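PDB 3NZP: arginine decarboxylase from Campylobacter jejuni subsp. jejuni, which probably catalyses the pyridoxal phosphate-dependent decarboxylation of arginine to agmatine, an early step in polyamine biosynthesis. Local coordinates for residues B[118-123]-B[147-152]; B[254-259]-B[308-313]; B[274-279]-B[286-291]; B[480-485]-B[528-533]. All blocks are in the same frame, centred on the assembly; numbering follows the deposited sequence.

Interactions 1, 2 and 3 belong to the beta/alpha (TIM) barrel that binds the cofactor, and interaction 4 joins loops of the neighbouring mixed sheet, built mostly from strands after the barrel. Interaction 1 comes first along the chain and joins the ends of helices 113-122 and 137-148. Interaction 2 ties helix 242-260 to the end of helix 292-309, about 31 Å away between centres, and the loop it closes contains interaction 3, which shapes the connection after strand 268-272 beside the phosphate. Interaction 4 lies about 54 Å from interaction 2, between centres. Interactions 1, 2 and 4 all reach the second subunit, so dimer contacts extend from the barrel periphery to the active site.

Interaction 1 of 4, residues B[118-123]-B[147-152]; sequences LAMAYN and AEMGHN
Met120 and His151 mark the closest backbone approach, 7.7 Å between their CA atoms, where the end of helix 113-122 faces the Schellman turn formed at Gly150 after helix 137-148. The His151 side chain bridges the gap. His151 NE2 makes a weak but fairly straight hydrogen bond to Asn123 O (3.3 Å, 160° at the hydrogen), and the ring edge also faces Met120 O. Asn123 extends its amide alongside this ring, with ND2 3.6 Å from His151 CD2 and the two planes 44° apart; the ND2 itself is bonded to Ala127 O. Met120 and Met149, both selenomethionine, cross at about a right angle. Met149, its CG turned opposite the backbone N (chi1 -168°), brings SE to 3.8 Å from Met120 CE. Asn123 O takes a second weak bond from Arg577 of the second subunit, which also donates to Met120 O. Carbonyls at this helix end, with no further turn to bond to, are thus served partly across the dimer interface.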
loop_
_atom_site.group_PDB
_atom_site.type_symbol
_atom_site.label_atom_id
_atom_site.label_comp_id
_atom_site.label_asym_id
_atom_site.label_seq_id
_atom_site.Cartn_x
_atom_site.Cartn_y
_atom_site.Cartn_z
ATOM N N LEU B 118 -21.324 -6.478 8.648
ATOM C CA LEU B 118 -21.306 -7.368 7.495
ATOM C C LEU B 118 -21.512 -8.801 7.979
ATOM O O LEU B 118 -22.432 -9.500 7.550
ATOM C CB LEU B 118 -19.958 -7.288 6.782
ATOM C CG LEU B 118 -19.898 -7.471 5.258
ATOM C CD1 LEU B 118 -18.591 -8.157 4.934
ATOM C CD2 LEU B 118 -21.083 -8.291 4.724
ATOM N N ALA B 119 -20.638 -9.228 8.882
ATOM C CA ALA B 119 -20.700 -10.569 9.432
ATOM C C ALA B 119 -22.097 -10.889 9.938
ATOM O O ALA B 119 -22.632 -11.955 9.660
ATOM C CB ALA B 119 -19.702 -10.712 10.542
HETATM N N MSE B 120 -22.685 -9.960 10.681
HETATM C CA MSE B 120 -24.016 -10.153 11.233
HETATM C C MSE B 120 -25.075 -10.374 10.182
HETATM O O MSE B 120 -26.150 -10.898 10.469
HETATM C CB MSE B 120 -24.405 -8.956 12.068
HETATM C CG MSE B 120 -23.728 -8.950 13.383
HETATM SE SE MSE B 120 -23.960 -7.292 14.267
HETATM C CE MSE B 120 -25.922 -7.261 14.251
ATOM N N ALA B 121 -24.779 -9.964 8.959
ATOM C CA ALA B 121 -25.743 -10.116 7.889
ATOM C C ALA B 121 -25.538 -11.389 7.082
ATOM O O ALA B 121 -26.501 -12.116 6.840
ATOM C CB ALA B 121 -25.702 -8.895 6.978
ATOM N N TYR B 122 -24.295 -11.669 6.683
ATOM C CA TYR B 122 -24.003 -12.856 5.873
ATOM C C TYR B 122 -23.615 -14.150 6.595
ATOM O O TYR B 122 -23.783 -15.244 6.041
ATOM C CB TYR B 122 -22.948 -12.528 4.812
ATOM C CG TYR B 122 -23.474 -11.632 3.726
ATOM C CD1 TYR B 122 -23.590 -10.260 3.926
ATOM C CD2 TYR B 122 -23.940 -12.163 2.528
ATOM C CE1 TYR B 122 -24.168 -9.434 2.957
ATOM C CE2 TYR B 122 -24.522 -11.355 1.552
ATOM C CZ TYR B 122 -24.638 -9.993 1.771
ATOM O OH TYR B 122 -25.243 -9.195 0.818
ATOM N N ASN B 123 -23.099 -14.039 7.817
ATOM C CA ASN B 123 -22.718 -15.225 8.578
ATOM C C ASN B 123 -23.943 -16.099 8.788
ATOM O O ASN B 123 -24.986 -15.602 9.205
ATOM C CB ASN B 123 -22.151 -14.850 9.951
ATOM C CG ASN B 123 -21.756 -16.073 10.764
ATOM O OD1 ASN B 123 -20.867 -16.831 10.364
ATOM N ND2 ASN B 123 -22.420 -16.281 11.895
ATOM N N ALA B 147 -26.103 -11.022 19.523
ATOM C CA ALA B 147 -26.410 -12.162 20.372
ATOM C C ALA B 147 -27.922 -12.319 20.468
ATOM O O ALA B 147 -28.457 -13.422 20.315
ATOM C CB ALA B 147 -25.829 -11.942 21.753
ATOM N N GLU B 148 -28.596 -11.194 20.714
ATOM C CA GLU B 148 -30.054 -11.136 20.860
ATOM C C GLU B 148 -30.714 -11.540 19.557
ATOM O O GLU B 148 -31.821 -12.061 19.532
ATOM C CB GLU B 148 -30.458 -9.714 21.259
ATOM C CG GLU B 148 -29.768 -9.266 22.541
ATOM C CD GLU B 148 -29.695 -7.760 22.707
ATOM O OE1 GLU B 148 -30.017 -7.033 21.740
ATOM O OE2 GLU B 148 -29.296 -7.306 23.817
HETATM N N MSE B 149 -29.995 -11.307 18.476
HETATM C CA MSE B 149 -30.459 -11.609 17.136
HETATM C C MSE B 149 -30.453 -13.112 16.893
HETATM O O MSE B 149 -31.012 -13.589 15.910
HETATM C CB MSE B 149 -29.517 -10.932 16.165
HETATM C CG MSE B 149 -29.970 -10.883 14.744
HETATM SE SE MSE B 149 -28.701 -9.745 13.831
HETATM C CE MSE B 149 -29.130 -8.043 14.768
ATOM N N GLY B 150 -29.796 -13.839 17.796
ATOM C CA GLY B 150 -29.699 -15.283 17.694
ATOM C C GLY B 150 -28.366 -15.812 17.166
ATOM O O GLY B 150 -28.234 -17.004 16.871
ATOM N N HIS B 151 -27.371 -14.941 17.056
ATOM C CA HIS B 151 -26.063 -15.333 16.543
ATOM C C HIS B 151 -25.129 -15.914 17.582
ATOM O O HIS B 151 -25.238 -15.628 18.768
ATOM C CB HIS B 151 -25.369 -14.135 15.892
ATOM C CG HIS B 151 -25.516 -14.088 14.409
ATOM N ND1 HIS B 151 -25.780 -12.921 13.725
ATOM C CD2 HIS B 151 -25.431 -15.065 13.475
ATOM C CE1 HIS B 151 -25.855 -13.182 12.431
ATOM N NE2 HIS B 151 -25.646 -14.475 12.254
ATOM N N ASN B 152 -24.193 -16.729 17.126
ATOM C CA ASN B 152 -23.234 -17.319 18.033
ATOM C C ASN B 152 -22.006 -16.412 18.052
ATOM O O ASN B 152 -20.965 -16.757 17.496
ATOM C CB ASN B 152 -22.867 -18.695 17.526
ATOM C CG ASN B 152 -21.866 -19.375 18.402
ATOM O OD1 ASN B 152 -21.461 -20.501 18.124
ATOM N ND2 ASN B 152 -21.453 -18.704 19.473
#

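Interaction 2 of 4, residues B[254-259]-B[308-313]; sequences IYTELR and EQKKDL
Two hydrogen bonds connect Tyr255 and Thr256 of helix 242-260 with the residues that follow helix 292-309. Tyr255 OH donates to Leu313 O at 2.7 Å; the carbonyl oxygen lies at the edge of the ring, while the hydroxyl sits 35° out of the carbonyl plane. A chi1 of 160°, which swings the tyrosine ring away from its own N, carries the hydroxyl across to this acceptor. Lys310 NZ donates to Thr256 OG1 at 3.2 Å and also bonds Asn253 OD1, and Thr256 OG1 is in turn bonded to Asn253 O. The charged pairs are looser. Glu257 OE2 and Lys310 NZ form a long salt bridge of 3.7 Å. Asp312 OD2 stands over one face of the Arg259 guanidinium, 3.8 Å from NE, so the attraction is one of charge without a directed N-H; the same oxygen accepts from Leu313 N at 2.7 Å. Aliphatic packing completes the contact, with Lys310 CG 3.8 Å from Thr256 CG2. Lys311 is the C-prime residue of the Schellman motif ending helix 292-309. Tyr255 also packs on Ile230 of barrel strand 227-231, while Glu257 OE1 is hydrogen-bonded to Leu399 N, at the start of helix 399-420 of the second subunit, and Leu258 packs on that same leucine.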
loop_
_atom_site.group_PDB
_atom_site.type_symbol
_atom_site.label_atom_id
_atom_site.label_comp_id
_atom_site.label_asym_id
_atom_site.label_seq_id
_atom_site.Cartn_x
_atom_site.Cartn_y
_atom_site.Cartn_z
ATOM N N ILE B 254 -1.963 -22.159 29.632
ATOM C CA ILE B 254 -2.744 -21.039 30.159
ATOM C C ILE B 254 -4.194 -21.512 30.206
ATOM O O ILE B 254 -4.914 -21.268 31.171
ATOM C CB ILE B 254 -2.625 -19.775 29.248
ATOM C CG1 ILE B 254 -1.222 -19.178 29.365
ATOM C CG2 ILE B 254 -3.641 -18.721 29.649
ATOM C CD1 ILE B 254 -1.022 -17.919 28.587
ATOM N N TYR B 255 -4.610 -22.202 29.153
ATOM C CA TYR B 255 -5.957 -22.740 29.065
ATOM C C TYR B 255 -6.272 -23.617 30.275
ATOM O O TYR B 255 -7.237 -23.367 30.987
ATOM C CB TYR B 255 -6.088 -23.561 27.792
ATOM C CG TYR B 255 -7.228 -24.540 27.808
ATOM C CD1 TYR B 255 -8.542 -24.113 27.659
ATOM C CD2 TYR B 255 -6.986 -25.903 27.933
ATOM C CE1 TYR B 255 -9.588 -25.032 27.624
ATOM C CE2 TYR B 255 -8.016 -26.824 27.899
ATOM C CZ TYR B 255 -9.311 -26.388 27.740
ATOM O OH TYR B 255 -10.327 -27.313 27.662
ATOM N N THR B 256 -5.461 -24.649 30.506
ATOM C CA THR B 256 -5.687 -25.545 31.640
ATOM C C THR B 256 -5.683 -24.783 32.965
ATOM O O THR B 256 -6.593 -24.942 33.775
ATOM C CB THR B 256 -4.626 -26.692 31.723
ATOM O OG1 THR B 256 -3.311 -26.138 31.843
ATOM C CG2 THR B 256 -4.689 -27.578 30.490
ATOM N N GLU B 257 -4.665 -23.955 33.183
ATOM C CA GLU B 257 -4.569 -23.184 34.417
ATOM C C GLU B 257 -5.809 -22.334 34.677
ATOM O O GLU B 257 -6.232 -22.162 35.824
ATOM C CB GLU B 257 -3.344 -22.274 34.380
ATOM C CG GLU B 257 -2.063 -22.966 34.742
ATOM C CD GLU B 257 -2.097 -23.534 36.148
ATOM O OE1 GLU B 257 -2.461 -22.780 37.082
ATOM O OE2 GLU B 257 -1.759 -24.728 36.318
ATOM N N LEU B 258 -6.377 -21.795 33.605
ATOM C CA LEU B 258 -7.554 -20.959 33.711
ATOM C C LEU B 258 -8.760 -21.802 34.081
ATOM O O LEU B 258 -9.627 -21.358 34.832
ATOM C CB LEU B 258 -7.787 -20.219 32.394
ATOM C CG LEU B 258 -7.628 -18.692 32.381
ATOM C CD1 LEU B 258 -6.613 -18.210 33.393
ATOM C CD2 LEU B 258 -7.212 -18.271 30.992
ATOM N N ARG B 259 -8.825 -23.024 33.568
ATOM C CA ARG B 259 -9.950 -23.877 33.909
ATOM C C ARG B 259 -9.889 -24.279 35.374
ATOM O O ARG B 259 -10.908 -24.308 36.067
ATOM C CB ARG B 259 -9.960 -25.134 33.063
ATOM C CG ARG B 259 -10.187 -24.888 31.610
ATOM C CD ARG B 259 -10.785 -26.127 31.011
ATOM N NE ARG B 259 -11.935 -26.531 31.807
ATOM C CZ ARG B 259 -12.859 -27.391 31.406
ATOM N NH1 ARG B 259 -12.771 -27.948 30.208
ATOM N NH2 ARG B 259 -13.876 -27.681 32.205
ATOM N N GLU B 308 -3.796 -34.215 28.700
ATOM C CA GLU B 308 -3.527 -35.418 29.471
ATOM C C GLU B 308 -2.682 -35.093 30.694
ATOM O O GLU B 308 -3.051 -35.445 31.806
ATOM C CB GLU B 308 -2.838 -36.462 28.605
ATOM C CG GLU B 308 -3.654 -36.865 27.399
ATOM C CD GLU B 308 -3.027 -38.011 26.615
ATOM O OE1 GLU B 308 -1.787 -37.994 26.409
ATOM O OE2 GLU B 308 -3.785 -38.925 26.199
ATOM N N GLN B 309 -1.562 -34.408 30.498
ATOM C CA GLN B 309 -0.695 -34.058 31.614
ATOM C C GLN B 309 -1.473 -33.416 32.750
ATOM O O GLN B 309 -1.422 -33.882 33.885
ATOM C CB GLN B 309 0.411 -33.101 31.174
ATOM C CG GLN B 309 1.221 -32.544 32.340
ATOM C CD GLN B 309 2.280 -31.556 31.905
ATOM O OE1 GLN B 309 1.980 -30.571 31.220
ATOM N NE2 GLN B 309 3.527 -31.805 32.301
ATOM N N LYS B 310 -2.192 -32.343 32.447
ATOM C CA LYS B 310 -2.971 -31.650 33.457
ATOM C C LYS B 310 -4.273 -32.401 33.685
ATOM O O LYS B 310 -5.142 -31.947 34.427
ATOM C CB LYS B 310 -3.269 -30.226 32.992
ATOM C CG LYS B 310 -2.041 -29.425 32.586
ATOM C CD LYS B 310 -1.043 -29.319 33.730
ATOM C CE LYS B 310 -0.035 -28.179 33.520
ATOM N NZ LYS B 310 -0.637 -26.790 33.484
ATOM N N LYS B 311 -4.390 -33.564 33.048
ATOM C CA LYS B 311 -5.590 -34.412 33.134
ATOM C C LYS B 311 -6.864 -33.587 33.153
ATOM O O LYS B 311 -7.740 -33.770 33.996
ATOM C CB LYS B 311 -5.528 -35.350 34.347
ATOM C CG LYS B 311 -5.113 -34.703 35.637
ATOM C CD LYS B 311 -4.727 -35.749 36.667
ATOM C CE LYS B 311 -4.269 -35.081 37.959
ATOM N NZ LYS B 311 -3.931 -36.068 39.018
ATOM N N ASP B 312 -6.936 -32.675 32.186
ATOM C CA ASP B 312 -8.073 -31.787 32.014
ATOM C C ASP B 312 -8.770 -32.143 30.715
ATOM O O ASP B 312 -8.433 -33.136 30.058
ATOM C CB ASP B 312 -7.598 -30.342 31.983
ATOM C CG ASP B 312 -8.630 -29.382 32.538
ATOM O OD1 ASP B 312 -8.218 -28.342 33.098
ATOM O OD2 ASP B 312 -9.846 -29.665 32.423
ATOM N N LEU B 313 -9.740 -31.319 30.348
ATOM C CA LEU B 313 -10.528 -31.525 29.135
ATOM C C LEU B 313 -9.855 -31.058 27.848
ATOM O O LEU B 313 -9.428 -29.908 27.742
ATOM C CB LEU B 313 -11.866 -30.804 29.286
ATOM C CG LEU B 313 -12.698 -30.752 28.018
ATOM C CD1 LEU B 313 -13.148 -32.156 27.663
ATOM C CD2 LEU B 313 -13.878 -29.828 28.224
#

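Interaction 3 of 4, residues B[274-279]-B[286-291]. With PLP (pyridoxal-5'-phosphate), chain E.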
loop_
_atom_site.group_PDB
_atom_site.type_symbol
_atom_site.label_atom_id
_atom_site.label_comp_id
_atom_site.label_asym_id
_atom_site.label_seq_id
_atom_site.Cartn_x
_atom_site.Cartn_y
_atom_site.Cartn_z
ATOM N N GLY B 274 -2.101 -17.429 10.608
ATOM C CA GLY B 274 -0.703 -17.836 10.549
ATOM C C GLY B 274 -0.379 -18.966 9.592
ATOM O O GLY B 274 0.753 -19.072 9.129
ATOM N N LEU B 275 -1.363 -19.820 9.323
ATOM C CA LEU B 275 -1.183 -20.932 8.405
ATOM C C LEU B 275 -0.634 -20.288 7.144
ATOM O O LEU B 275 -1.305 -19.447 6.534
ATOM C CB LEU B 275 -2.529 -21.573 8.105
ATOM C CG LEU B 275 -2.525 -23.065 7.788
ATOM C CD1 LEU B 275 -3.854 -23.423 7.135
ATOM C CD2 LEU B 275 -1.364 -23.404 6.868
ATOM N N ALA B 276 0.584 -20.666 6.760
ATOM C CA ALA B 276 1.221 -20.085 5.582
ATOM C C ALA B 276 0.710 -20.648 4.262
ATOM O O ALA B 276 0.139 -21.737 4.204
ATOM C CB ALA B 276 2.726 -20.247 5.681
ATOM N N VAL B 277 0.917 -19.888 3.195
ATOM C CA VAL B 277 0.505 -20.313 1.857
ATOM C C VAL B 277 1.757 -20.503 1.002
ATOM O O VAL B 277 2.723 -19.759 1.151
ATOM C CB VAL B 277 -0.412 -19.248 1.195
ATOM C CG1 VAL B 277 -0.505 -19.479 -0.303
ATOM C CG2 VAL B 277 -1.800 -19.308 1.815
ATOM N N GLU B 278 1.753 -21.498 0.120
ATOM C CA GLU B 278 2.915 -21.707 -0.733
ATOM C C GLU B 278 2.863 -20.799 -1.964
ATOM O O GLU B 278 2.037 -21.002 -2.851
ATOM C CB GLU B 278 3.003 -23.159 -1.186
ATOM C CG GLU B 278 4.286 -23.430 -1.950
ATOM C CD GLU B 278 5.511 -23.053 -1.127
ATOM O OE1 GLU B 278 5.718 -23.672 -0.054
ATOM O OE2 GLU B 278 6.250 -22.131 -1.543
ATOM N N TYR B 279 3.751 -19.808 -2.013
ATOM C CA TYR B 279 3.799 -18.840 -3.111
ATOM C C TYR B 279 4.958 -19.097 -4.070
ATOM O O TYR B 279 4.965 -18.628 -5.210
ATOM C CB TYR B 279 3.922 -17.425 -2.534
ATOM C CG TYR B 279 2.652 -16.884 -1.900
ATOM C CD1 TYR B 279 1.637 -16.354 -2.689
ATOM C CD2 TYR B 279 2.475 -16.878 -0.516
ATOM C CE1 TYR B 279 0.480 -15.825 -2.123
ATOM C CE2 TYR B 279 1.316 -16.349 0.068
ATOM C CZ TYR B 279 0.326 -15.823 -0.748
ATOM O OH TYR B 279 -0.830 -15.277 -0.207
ATOM N N LYS B 286 10.827 -23.154 -1.154
ATOM C CA LYS B 286 9.543 -23.222 -0.450
ATOM C C LYS B 286 9.244 -21.988 0.420
ATOM O O LYS B 286 10.137 -21.446 1.071
ATOM C CB LYS B 286 9.532 -24.471 0.438
ATOM C CG LYS B 286 8.480 -25.509 0.096
ATOM C CD LYS B 286 8.747 -26.187 -1.232
ATOM C CE LYS B 286 7.642 -27.198 -1.547
ATOM N NZ LYS B 286 7.901 -27.978 -2.795
ATOM N N SER B 287 7.986 -21.553 0.439
ATOM C CA SER B 287 7.601 -20.399 1.249
ATOM C C SER B 287 7.512 -20.796 2.715
ATOM O O SER B 287 7.965 -20.071 3.602
ATOM C CB SER B 287 6.245 -19.836 0.808
ATOM O OG SER B 287 6.342 -19.121 -0.406
ATOM N N ARG B 288 6.896 -21.942 2.971
ATOM C CA ARG B 288 6.768 -22.429 4.332
ATOM C C ARG B 288 7.484 -23.754 4.416
ATOM O O ARG B 288 7.502 -24.504 3.450
ATOM C CB ARG B 288 5.301 -22.619 4.720
ATOM C CG ARG B 288 4.486 -23.484 3.790
ATOM C CD ARG B 288 3.161 -23.805 4.470
ATOM N NE ARG B 288 2.067 -24.162 3.559
ATOM C CZ ARG B 288 2.086 -25.182 2.706
ATOM N NH1 ARG B 288 3.153 -25.967 2.621
ATOM N NH2 ARG B 288 1.022 -25.430 1.955
ATOM N N ASN B 289 8.071 -24.041 5.574
ATOM C CA ASN B 289 8.799 -25.289 5.761
ATOM C C ASN B 289 7.940 -26.378 6.344
ATOM O O ASN B 289 8.437 -27.359 6.869
ATOM C CB ASN B 289 9.985 -25.090 6.690
ATOM C CG ASN B 289 9.561 -24.851 8.143
ATOM O OD1 ASN B 289 8.905 -25.691 8.773
ATOM N ND2 ASN B 289 9.936 -23.697 8.677
ATOM N N TYR B 290 6.646 -26.244 6.262
ATOM C CA TYR B 290 5.813 -27.320 6.893
ATOM C C TYR B 290 4.549 -27.651 6.070
ATOM O O TYR B 290 4.172 -26.855 5.185
ATOM C CB TYR B 290 5.394 -26.958 8.320
ATOM C CG TYR B 290 4.562 -25.701 8.382
ATOM C CD1 TYR B 290 3.182 -25.744 8.327
ATOM C CD2 TYR B 290 5.150 -24.473 8.500
ATOM C CE1 TYR B 290 2.387 -24.549 8.401
ATOM C CE2 TYR B 290 4.415 -23.273 8.575
ATOM C CZ TYR B 290 3.037 -23.306 8.522
ATOM O OH TYR B 290 2.337 -22.146 8.594
ATOM N N THR B 291 3.831 -28.744 6.316
ATOM C CA THR B 291 2.603 -29.040 5.521
ATOM C C THR B 291 1.331 -28.765 6.331
ATOM O O THR B 291 1.387 -28.609 7.548
ATOM C CB THR B 291 2.570 -30.512 5.072
ATOM O OG1 THR B 291 2.249 -31.348 6.188
ATOM C CG2 THR B 291 3.914 -30.925 4.509
HETATM N N1 PLP E . -6.792 -13.678 13.312
HETATM C C2 PLP E . -6.696 -12.420 13.753
HETATM C C2A PLP E . -7.114 -12.106 15.164
HETATM C C3 PLP E . -6.226 -11.388 12.887
HETATM O O3 PLP E . -6.131 -10.093 13.333
HETATM C C4 PLP E . -5.823 -11.753 11.531
HETATM C C4A PLP E . -5.316 -10.735 10.589
HETATM C C5 PLP E . -5.959 -13.138 11.131
HETATM C C6 PLP E . -6.441 -14.061 12.070
HETATM C C5A PLP E . -5.576 -13.615 9.722
HETATM O O4P PLP E . -4.308 -14.295 9.723
HETATM P P PLP E . -3.990 -14.779 8.207
HETATM O O1P PLP E . -2.851 -15.714 8.243
HETATM O O2P PLP E . -5.249 -15.525 7.559
HETATM O O3P PLP E . -3.598 -13.519 7.303
#
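Gly274 contributes to the pyridoxal phosphate site: its N donates to PLP O1P at 3.0 Å, and Ser236, Gly322, Arg323 and Tyr519 supply further hydrogen bonds to the cofactor. Just beyond the glycine, Tyr290 reaches back across the loop so that its OH accepts from Ala276 N at 2.9 Å, and it is also bonded to Ile238 O. Arg288 takes the carbonyl of the same alanine: its NE lies 3.2 Å from Ala276 O, which is nearly in the guanidinium plane, although the donor stands 66° out of the carbonyl plane. The arginine's CD rests over the centre of the Tyr290 ring. Both segments belong to the long connection between strand 268-272 of the beta/alpha (TIM) barrel and helix 292-309, before which Thr291 is the N-cap. Further along, Glu278 starts out extended (chi1 -174°) and then bends at chi2, bringing its carboxylate to Ser287 N. OE2 of Glu278 accepts from Ser287 N through its syn lone pair at 2.7 Å, with a weak second bond from Ser287 N to OE1 at 3.1 Å. Ser287 OG accepts from Tyr279 N at 3.1 Å, and the Tyr279 hydroxyl is bonded to the guanidinium of Arg323.

Interaction 4 of 4, residues B[480-485]-B[528-533]; sequences DITCDS and NLFTHP
Ile481 and Phe530 pack obliquely where an inverse gamma turn centred on the isoleucine meets the loop leading into strand 534-540. Both segments join strands of the mixed beta sheet that neighbours the cofactor-binding barrel. Ile481 directs CD1 at one corner of the ring, 3.8 Å from Phe530 CE2, while its carbonyl O lies 3.6 Å from Phe530 CZ. The chi1 of 50° places CG1 of Ile481 between its own N and carbonyl carbon, and the extended remainder of the chain delivers the terminal methyl to the phenyl. Tyr605 meets the Phe530 ring with planes about 40° apart. Alongside this apolar pair, the CB of Asn528 leaves its backbone toward segment 480-485. The side chains of Thr482 and Asn528 meet at a slant, with CG2 of the threonine 3.9 Å from OD1 of the asparagine. No hydrogen bond joins the segments. Asn528 O is instead bonded to Ser112 OG of the second subunit, whose Lys86 packs on Asn528 and whose Gly133 packs on Cys483. This is consistent with a cofactor held in the other subunit's barrel, as in related decarboxylases. Cys483, the predicted proton donor, touches a bound pyridoxal phosphate and has SG 4.1 Å from Asn528 OD1.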
loop_
_atom_site.group_PDB
_atom_site.type_symbol
_atom_site.label_atom_id
_atom_site.label_comp_id
_atom_site.label_asym_id
_atom_site.label_seq_id
_atom_site.Cartn_x
_atom_site.Cartn_y
_atom_site.Cartn_z
ATOM N N ASP B 480 4.292 -3.030 -15.322
ATOM C CA ASP B 480 2.975 -2.481 -15.605
ATOM C C ASP B 480 3.029 -1.097 -16.250
ATOM O O ASP B 480 4.090 -0.480 -16.341
ATOM C CB ASP B 480 2.140 -2.415 -14.324
ATOM C CG ASP B 480 2.562 -1.282 -13.406
ATOM O OD1 ASP B 480 1.942 -1.124 -12.326
ATOM O OD2 ASP B 480 3.510 -0.543 -13.763
ATOM N N ILE B 481 1.872 -0.617 -16.693
ATOM C CA ILE B 481 1.772 0.682 -17.337
ATOM C C ILE B 481 1.699 1.796 -16.304
ATOM O O ILE B 481 0.625 2.281 -15.977
ATOM C CB ILE B 481 0.534 0.742 -18.236
ATOM C CG1 ILE B 481 -0.691 0.266 -17.442
ATOM C CG2 ILE B 481 0.755 -0.121 -19.472
ATOM C CD1 ILE B 481 -2.040 0.526 -18.109
ATOM N N THR B 482 2.851 2.192 -15.781
ATOM C CA THR B 482 2.912 3.253 -14.786
ATOM C C THR B 482 4.223 4.019 -14.919
ATOM O O THR B 482 5.263 3.441 -15.248
ATOM C CB THR B 482 2.811 2.682 -13.354
ATOM O OG1 THR B 482 1.547 2.028 -13.188
ATOM C CG2 THR B 482 2.923 3.794 -12.324
ATOM N N CYS B 483 4.167 5.326 -14.673
ATOM C CA CYS B 483 5.356 6.171 -14.752
ATOM C C CYS B 483 6.396 5.641 -13.770
ATOM O O CYS B 483 7.521 5.285 -14.154
ATOM C CB CYS B 483 5.003 7.613 -14.385
ATOM S SG CYS B 483 3.626 8.273 -15.306
ATOM N N ASP B 484 5.987 5.593 -12.503
ATOM C CA ASP B 484 6.822 5.119 -11.408
ATOM C C ASP B 484 7.558 3.846 -11.776
ATOM O O ASP B 484 6.948 2.808 -12.031
ATOM C CB ASP B 484 5.973 4.875 -10.152
ATOM C CG ASP B 484 6.762 4.210 -9.028
ATOM O OD1 ASP B 484 7.838 4.726 -8.658
ATOM O OD2 ASP B 484 6.299 3.174 -8.509
ATOM N N SER B 485 8.880 3.939 -11.802
ATOM C CA SER B 485 9.711 2.801 -12.135
ATOM C C SER B 485 9.630 1.751 -11.035
ATOM O O SER B 485 9.993 0.600 -11.248
ATOM C CB SER B 485 11.167 3.246 -12.328
ATOM O OG SER B 485 11.706 3.807 -11.142
ATOM N N ASN B 528 -2.049 5.578 -10.006
ATOM C CA ASN B 528 -2.471 6.650 -10.914
ATOM C C ASN B 528 -3.948 6.552 -11.277
ATOM O O ASN B 528 -4.309 6.574 -12.452
ATOM C CB ASN B 528 -1.629 6.633 -12.198
ATOM C CG ASN B 528 -0.170 6.980 -11.947
ATOM O OD1 ASN B 528 0.658 6.947 -12.862
ATOM N ND2 ASN B 528 0.150 7.320 -10.704
ATOM N N LEU B 529 -4.797 6.453 -10.257
ATOM C CA LEU B 529 -6.252 6.351 -10.419
ATOM C C LEU B 529 -6.716 5.101 -11.155
ATOM O O LEU B 529 -7.881 5.017 -11.541
ATOM C CB LEU B 529 -6.821 7.601 -11.115
ATOM C CG LEU B 529 -6.889 8.853 -10.238
ATOM C CD1 LEU B 529 -7.400 10.061 -11.012
ATOM C CD2 LEU B 529 -7.795 8.550 -9.055
ATOM N N PHE B 530 -5.822 4.133 -11.357
ATOM C CA PHE B 530 -6.223 2.899 -12.037
ATOM C C PHE B 530 -7.121 2.139 -11.070
ATOM O O PHE B 530 -6.635 1.494 -10.142
ATOM C CB PHE B 530 -5.000 2.037 -12.412
ATOM C CG PHE B 530 -4.171 2.605 -13.533
ATOM C CD1 PHE B 530 -3.005 3.314 -13.269
ATOM C CD2 PHE B 530 -4.580 2.463 -14.856
ATOM C CE1 PHE B 530 -2.259 3.882 -14.311
ATOM C CE2 PHE B 530 -3.843 3.027 -15.905
ATOM C CZ PHE B 530 -2.683 3.738 -15.630
ATOM N N THR B 531 -8.432 2.228 -11.277
ATOM C CA THR B 531 -9.377 1.558 -10.382
ATOM C C THR B 531 -9.386 0.046 -10.513
ATOM O O THR B 531 -8.834 -0.516 -11.461
ATOM C CB THR B 531 -10.825 2.057 -10.596
ATOM O OG1 THR B 531 -11.299 1.640 -11.887
ATOM C CG2 THR B 531 -10.886 3.581 -10.479
ATOM N N HIS B 532 -10.018 -0.604 -9.541
ATOM C CA HIS B 532 -10.108 -2.058 -9.510
ATOM C C HIS B 532 -10.504 -2.543 -10.911
ATOM O O HIS B 532 -11.405 -1.990 -11.540
ATOM C CB HIS B 532 -11.133 -2.475 -8.442
ATOM C CG HIS B 532 -11.193 -3.950 -8.187
ATOM N ND1 HIS B 532 -11.198 -4.884 -9.203
ATOM C CD2 HIS B 532 -11.346 -4.649 -7.036
ATOM C CE1 HIS B 532 -11.357 -6.092 -8.689
ATOM N NE2 HIS B 532 -11.452 -5.977 -7.376
ATOM N N PRO B 533 -9.802 -3.559 -11.428
ATOM C CA PRO B 533 -10.111 -4.081 -12.756
ATOM C C PRO B 533 -11.434 -4.825 -12.778
ATOM O O PRO B 533 -11.998 -5.118 -11.731
ATOM C CB PRO B 533 -8.913 -4.987 -13.056
ATOM C CG PRO B 533 -8.503 -5.462 -11.712
ATOM C CD PRO B 533 -8.615 -4.222 -10.865
#